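Local coordinates for protein L-methionine gamma-lyase (Fusobacterium nucleatum subsp. nucleatum, PDB 6LXU) that belongs to the Cys/Met metabolism family of pyridoxal-phosphate-dependent enzymes, assembles from four chains and carries its cofactor on a modified lysine, at residues A[157-169]-A[293-307]. Residues are numbered along the deposited sequence; the frame is centred on the assembly and turned at random.
Sequences ETPANPNLKIVDL and PGLETHPGYEIAKKQ
The imidazole of His298 meets the loop 157-169 with its edge: the carbonyl oxygens of Asn163 and Leu164 lie there near the ring plane, while Pro299 CD lies over one face and Pro293 N over the opposite one, both displaced toward the rim. NE2 of His298 donates to Leu164 O at 2.8 Å, nearly straight at the hydrogen (163°); the donor stands above the carbonyl plane of Leu164 and does not follow a lone pair. Placing CG anti to the backbone N (chi1 -164°) carries the ring to this oxygen.

The second flat group, the amide of Gln307 in helix 301-307, uses both its ends on the backbone. NE2 gives a hydrogen bond of 2.8 Å to Val167 O, and OE1 receives Leu169 N at 3.0 Å on a lone pair, within the plane of its own carbonyl. Further bonds come from water: one molecule links Gln307 NE2 to Thr158 OG1, another joins Gln307 OE1 to Asp168 OD1, which also caps Ala171 N at the start of helix 169-176.

Ile166 fills the interval between these polar ends. Its CD1 meets Pro293 CB at 3.9 Å, CG1 faces Ala304 CB, and CG2, anti to the backbone N, packs against Ile303 CG2 at 3.7 Å. Ile166 CG2 also lies 3.7 Å from the O of Gly300, the N-cap of helix 301-307. A water accepts from Ile166 N and donates to Pro299 O.

The contact thus joins the loop after strand 151-157 of the seven-stranded mixed sheet to the segment following strand 287-291, an outermost strand of the five-stranded one. Chemically, side chains of one segment satisfy backbone groups of the other: His298 serves Leu164 O, and Gln307, its amide rotation fixed by two bonds, serves Val167 O and Leu169 N, the latter at the N-terminus of helix 169-176 beside the Asp168 N-cap.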
# COMPACT_ATOMS: atom_id res chain seq x y z
N GLU A 157 19.36 16.75 22.95
CA GLU A 157 18.33 15.71 22.98
C GLU A 157 17.81 15.61 24.40
O GLU A 157 18.60 15.42 25.31
CB GLU A 157 18.98 14.40 22.52
CG GLU A 157 18.03 13.26 22.24
CD GLU A 157 18.75 12.01 21.76
OE1 GLU A 157 19.80 12.08 21.02
OE2 GLU A 157 18.25 10.93 22.12
N THR A 158 16.50 15.76 24.61
CA THR A 158 15.92 15.70 25.95
C THR A 158 14.44 15.34 25.87
O THR A 158 13.73 15.93 25.07
CB THR A 158 16.11 17.02 26.75
OG1 THR A 158 15.55 16.89 28.06
CG2 THR A 158 15.54 18.23 26.05
N PRO A 159 13.96 14.40 26.69
CA PRO A 159 14.74 13.47 27.49
C PRO A 159 15.61 12.57 26.62
O PRO A 159 15.27 12.35 25.46
CB PRO A 159 13.66 12.64 28.22
CG PRO A 159 12.40 13.43 28.10
CD PRO A 159 12.52 14.14 26.78
N ALA A 160 16.71 12.06 27.18
CA ALA A 160 17.66 11.25 26.39
C ALA A 160 18.07 9.99 27.13
O ALA A 160 18.29 10.07 28.36
CB ALA A 160 18.90 12.06 26.05
N ASN A 161 18.22 8.88 26.39
CA ASN A 161 18.63 7.53 26.89
C ASN A 161 19.95 7.61 27.62
O ASN A 161 20.72 8.51 27.32
CB ASN A 161 18.90 6.54 25.72
CG ASN A 161 17.67 6.19 24.89
OD1 ASN A 161 16.72 5.57 25.40
ND2 ASN A 161 17.73 6.48 23.59
N PRO A 162 20.28 6.68 28.54
CA PRO A 162 19.44 5.55 28.99
C PRO A 162 18.70 5.79 30.32
O PRO A 162 17.94 4.92 30.80
CB PRO A 162 20.49 4.46 29.18
CG PRO A 162 21.69 5.21 29.69
CD PRO A 162 21.67 6.55 29.02
N ASN A 163 18.95 6.95 30.90
CA ASN A 163 18.42 7.37 32.19
C ASN A 163 17.49 8.58 32.06
O ASN A 163 17.21 9.25 33.04
CB ASN A 163 19.59 7.70 33.16
CG ASN A 163 20.42 6.48 33.58
OD1 ASN A 163 20.02 5.33 33.44
ND2 ASN A 163 21.57 6.76 34.19
N LEU A 164 16.98 8.83 30.85
CA LEU A 164 16.02 9.93 30.61
C LEU A 164 16.54 11.28 31.14
O LEU A 164 15.84 12.03 31.83
CB LEU A 164 14.62 9.58 31.11
CG LEU A 164 14.05 8.36 30.37
CD1 LEU A 164 12.74 7.90 30.99
CD2 LEU A 164 13.85 8.60 28.88
N LYS A 165 17.78 11.56 30.78
CA LYS A 165 18.44 12.81 31.12
C LYS A 165 17.68 14.00 30.56
O LYS A 165 17.28 13.99 29.39
CB LYS A 165 19.86 12.80 30.56
CG LYS A 165 20.70 14.02 30.88
CD LYS A 165 22.08 13.88 30.25
CE LYS A 165 22.99 15.05 30.57
NZ LYS A 165 24.38 14.75 30.14
N ILE A 166 17.54 15.02 31.39
CA ILE A 166 16.87 16.26 31.04
C ILE A 166 17.90 17.38 30.93
O ILE A 166 18.78 17.51 31.80
CB ILE A 166 15.83 16.64 32.12
CG1 ILE A 166 14.75 15.56 32.29
CG2 ILE A 166 15.19 17.99 31.83
CD1 ILE A 166 13.93 15.29 31.04
N VAL A 167 17.81 18.17 29.88
CA VAL A 167 18.66 19.37 29.73
C VAL A 167 17.76 20.54 29.36
O VAL A 167 16.68 20.36 28.80
CB VAL A 167 19.83 19.18 28.74
CG1 VAL A 167 20.63 17.93 29.10
CG2 VAL A 167 19.36 19.12 27.30
N ASP A 168 18.22 21.75 29.70
CA ASP A 168 17.40 22.95 29.63
C ASP A 168 17.55 23.60 28.26
O ASP A 168 18.55 24.27 27.99
CB ASP A 168 17.83 23.92 30.74
CG ASP A 168 16.88 25.09 30.92
OD1 ASP A 168 16.37 25.62 29.92
OD2 ASP A 168 16.67 25.49 32.09
N LEU A 169 16.56 23.39 27.39
CA LEU A 169 16.67 23.83 26.01
C LEU A 169 16.78 25.35 25.87
O LEU A 169 17.55 25.83 25.06
CB LEU A 169 15.50 23.31 25.20
CG LEU A 169 15.43 21.78 25.07
CD1 LEU A 169 14.21 21.42 24.23
CD2 LEU A 169 16.70 21.23 24.44
N PRO A 293 11.09 11.51 34.03
CA PRO A 293 11.21 12.97 34.22
C PRO A 293 10.24 13.58 35.23
O PRO A 293 10.53 14.65 35.77
CB PRO A 293 10.96 13.53 32.82
CG PRO A 293 11.39 12.42 31.90
CD PRO A 293 10.93 11.17 32.59
N GLY A 294 9.09 12.95 35.45
CA GLY A 294 8.08 13.43 36.37
C GLY A 294 8.27 13.07 37.83
O GLY A 294 7.49 13.51 38.67
N LEU A 295 9.27 12.25 38.16
CA LEU A 295 9.57 11.98 39.58
C LEU A 295 10.33 13.16 40.16
O LEU A 295 11.29 13.64 39.57
CB LEU A 295 10.38 10.71 39.75
CG LEU A 295 9.60 9.42 39.51
CD1 LEU A 295 10.57 8.25 39.48
CD2 LEU A 295 8.54 9.21 40.58
N GLU A 296 9.91 13.62 41.35
CA GLU A 296 10.59 14.75 42.00
C GLU A 296 12.04 14.44 42.36
O GLU A 296 12.84 15.37 42.52
CB GLU A 296 9.82 15.20 43.24
CG GLU A 296 8.46 15.81 42.94
CD GLU A 296 7.68 16.18 44.20
OE1 GLU A 296 8.30 16.30 45.28
OE2 GLU A 296 6.45 16.36 44.10
N THR A 297 12.37 13.16 42.46
CA THR A 297 13.72 12.69 42.72
C THR A 297 14.58 12.56 41.45
O THR A 297 15.75 12.19 41.54
CB THR A 297 13.66 11.33 43.44
OG1 THR A 297 12.85 10.42 42.69
CG2 THR A 297 13.05 11.51 44.84
N HIS A 298 14.01 12.82 40.27
CA HIS A 298 14.76 12.73 39.02
C HIS A 298 15.61 13.99 38.88
O HIS A 298 15.08 15.08 39.01
CB HIS A 298 13.79 12.60 37.83
CG HIS A 298 14.45 12.13 36.57
ND1 HIS A 298 14.88 10.84 36.41
CD2 HIS A 298 14.71 12.78 35.41
CE1 HIS A 298 15.40 10.71 35.20
NE2 HIS A 298 15.31 11.87 34.57
N PRO A 299 16.88 13.84 38.47
CA PRO A 299 17.67 15.04 38.18
C PRO A 299 17.03 15.86 37.07
O PRO A 299 16.57 15.29 36.06
CB PRO A 299 19.03 14.48 37.74
CG PRO A 299 19.09 13.11 38.29
CD PRO A 299 17.67 12.62 38.23
N GLY A 300 16.98 17.17 37.25
CA GLY A 300 16.36 18.04 36.27
C GLY A 300 14.84 18.01 36.28
O GLY A 300 14.23 18.50 35.33
N TYR A 301 14.23 17.51 37.36
CA TYR A 301 12.77 17.48 37.43
C TYR A 301 12.18 18.88 37.19
O TYR A 301 11.20 19.04 36.46
CB TYR A 301 12.32 16.94 38.80
CG TYR A 301 10.87 17.24 39.13
CD1 TYR A 301 9.83 16.56 38.50
CD2 TYR A 301 10.54 18.22 40.08
CE1 TYR A 301 8.51 16.84 38.79
CE2 TYR A 301 9.21 18.51 40.37
CZ TYR A 301 8.21 17.82 39.72
OH TYR A 301 6.90 18.10 40.01
N GLU A 302 12.78 19.89 37.81
CA GLU A 302 12.25 21.25 37.71
C GLU A 302 12.37 21.80 36.29
O GLU A 302 11.49 22.53 35.85
CB GLU A 302 12.90 22.19 38.73
CG GLU A 302 12.61 21.83 40.19
CD GLU A 302 11.17 21.99 40.63
OE1 GLU A 302 10.36 22.65 39.94
OE2 GLU A 302 10.82 21.44 41.70
N ILE A 303 13.42 21.42 35.57
CA ILE A 303 13.57 21.80 34.16
C ILE A 303 12.50 21.10 33.31
O ILE A 303 11.84 21.72 32.48
CB ILE A 303 14.98 21.45 33.64
CG1 ILE A 303 16.04 22.32 34.34
CG2 ILE A 303 15.07 21.64 32.13
CD1 ILE A 303 17.45 21.77 34.25
N ALA A 304 12.29 19.81 33.56
CA ALA A 304 11.25 19.06 32.85
C ALA A 304 9.89 19.69 33.07
O ALA A 304 9.11 19.85 32.13
CB ALA A 304 11.23 17.60 33.30
N LYS A 305 9.61 20.09 34.31
CA LYS A 305 8.33 20.73 34.64
C LYS A 305 8.13 22.05 33.89
O LYS A 305 7.01 22.41 33.56
CB LYS A 305 8.22 20.94 36.15
CG LYS A 305 6.85 21.39 36.62
CD LYS A 305 6.85 21.55 38.13
CE LYS A 305 5.47 21.96 38.64
NZ LYS A 305 5.49 22.29 40.09
N LYS A 306 9.21 22.78 33.62
CA LYS A 306 9.11 24.04 32.90
C LYS A 306 8.95 23.88 31.41
O LYS A 306 8.29 24.70 30.79
CB LYS A 306 10.36 24.87 33.12
CG LYS A 306 10.57 25.50 34.48
CD LYS A 306 9.59 26.63 34.67
CE LYS A 306 9.88 27.44 35.92
NZ LYS A 306 8.97 28.60 36.01
N GLN A 307 9.60 22.88 30.80
CA GLN A 307 9.63 22.79 29.33
C GLN A 307 8.79 21.65 28.74
O GLN A 307 8.68 21.58 27.52
CB GLN A 307 11.08 22.75 28.82
CG GLN A 307 11.79 21.43 29.02
CD GLN A 307 13.28 21.46 28.69
OE1 GLN A 307 13.88 22.51 28.43
NE2 GLN A 307 13.89 20.28 28.72
O HOH W 1 12.84 17.52 28.18
O HOH W 2 18.09 14.11 34.25
O HOH W 3 13.97 25.24 28.70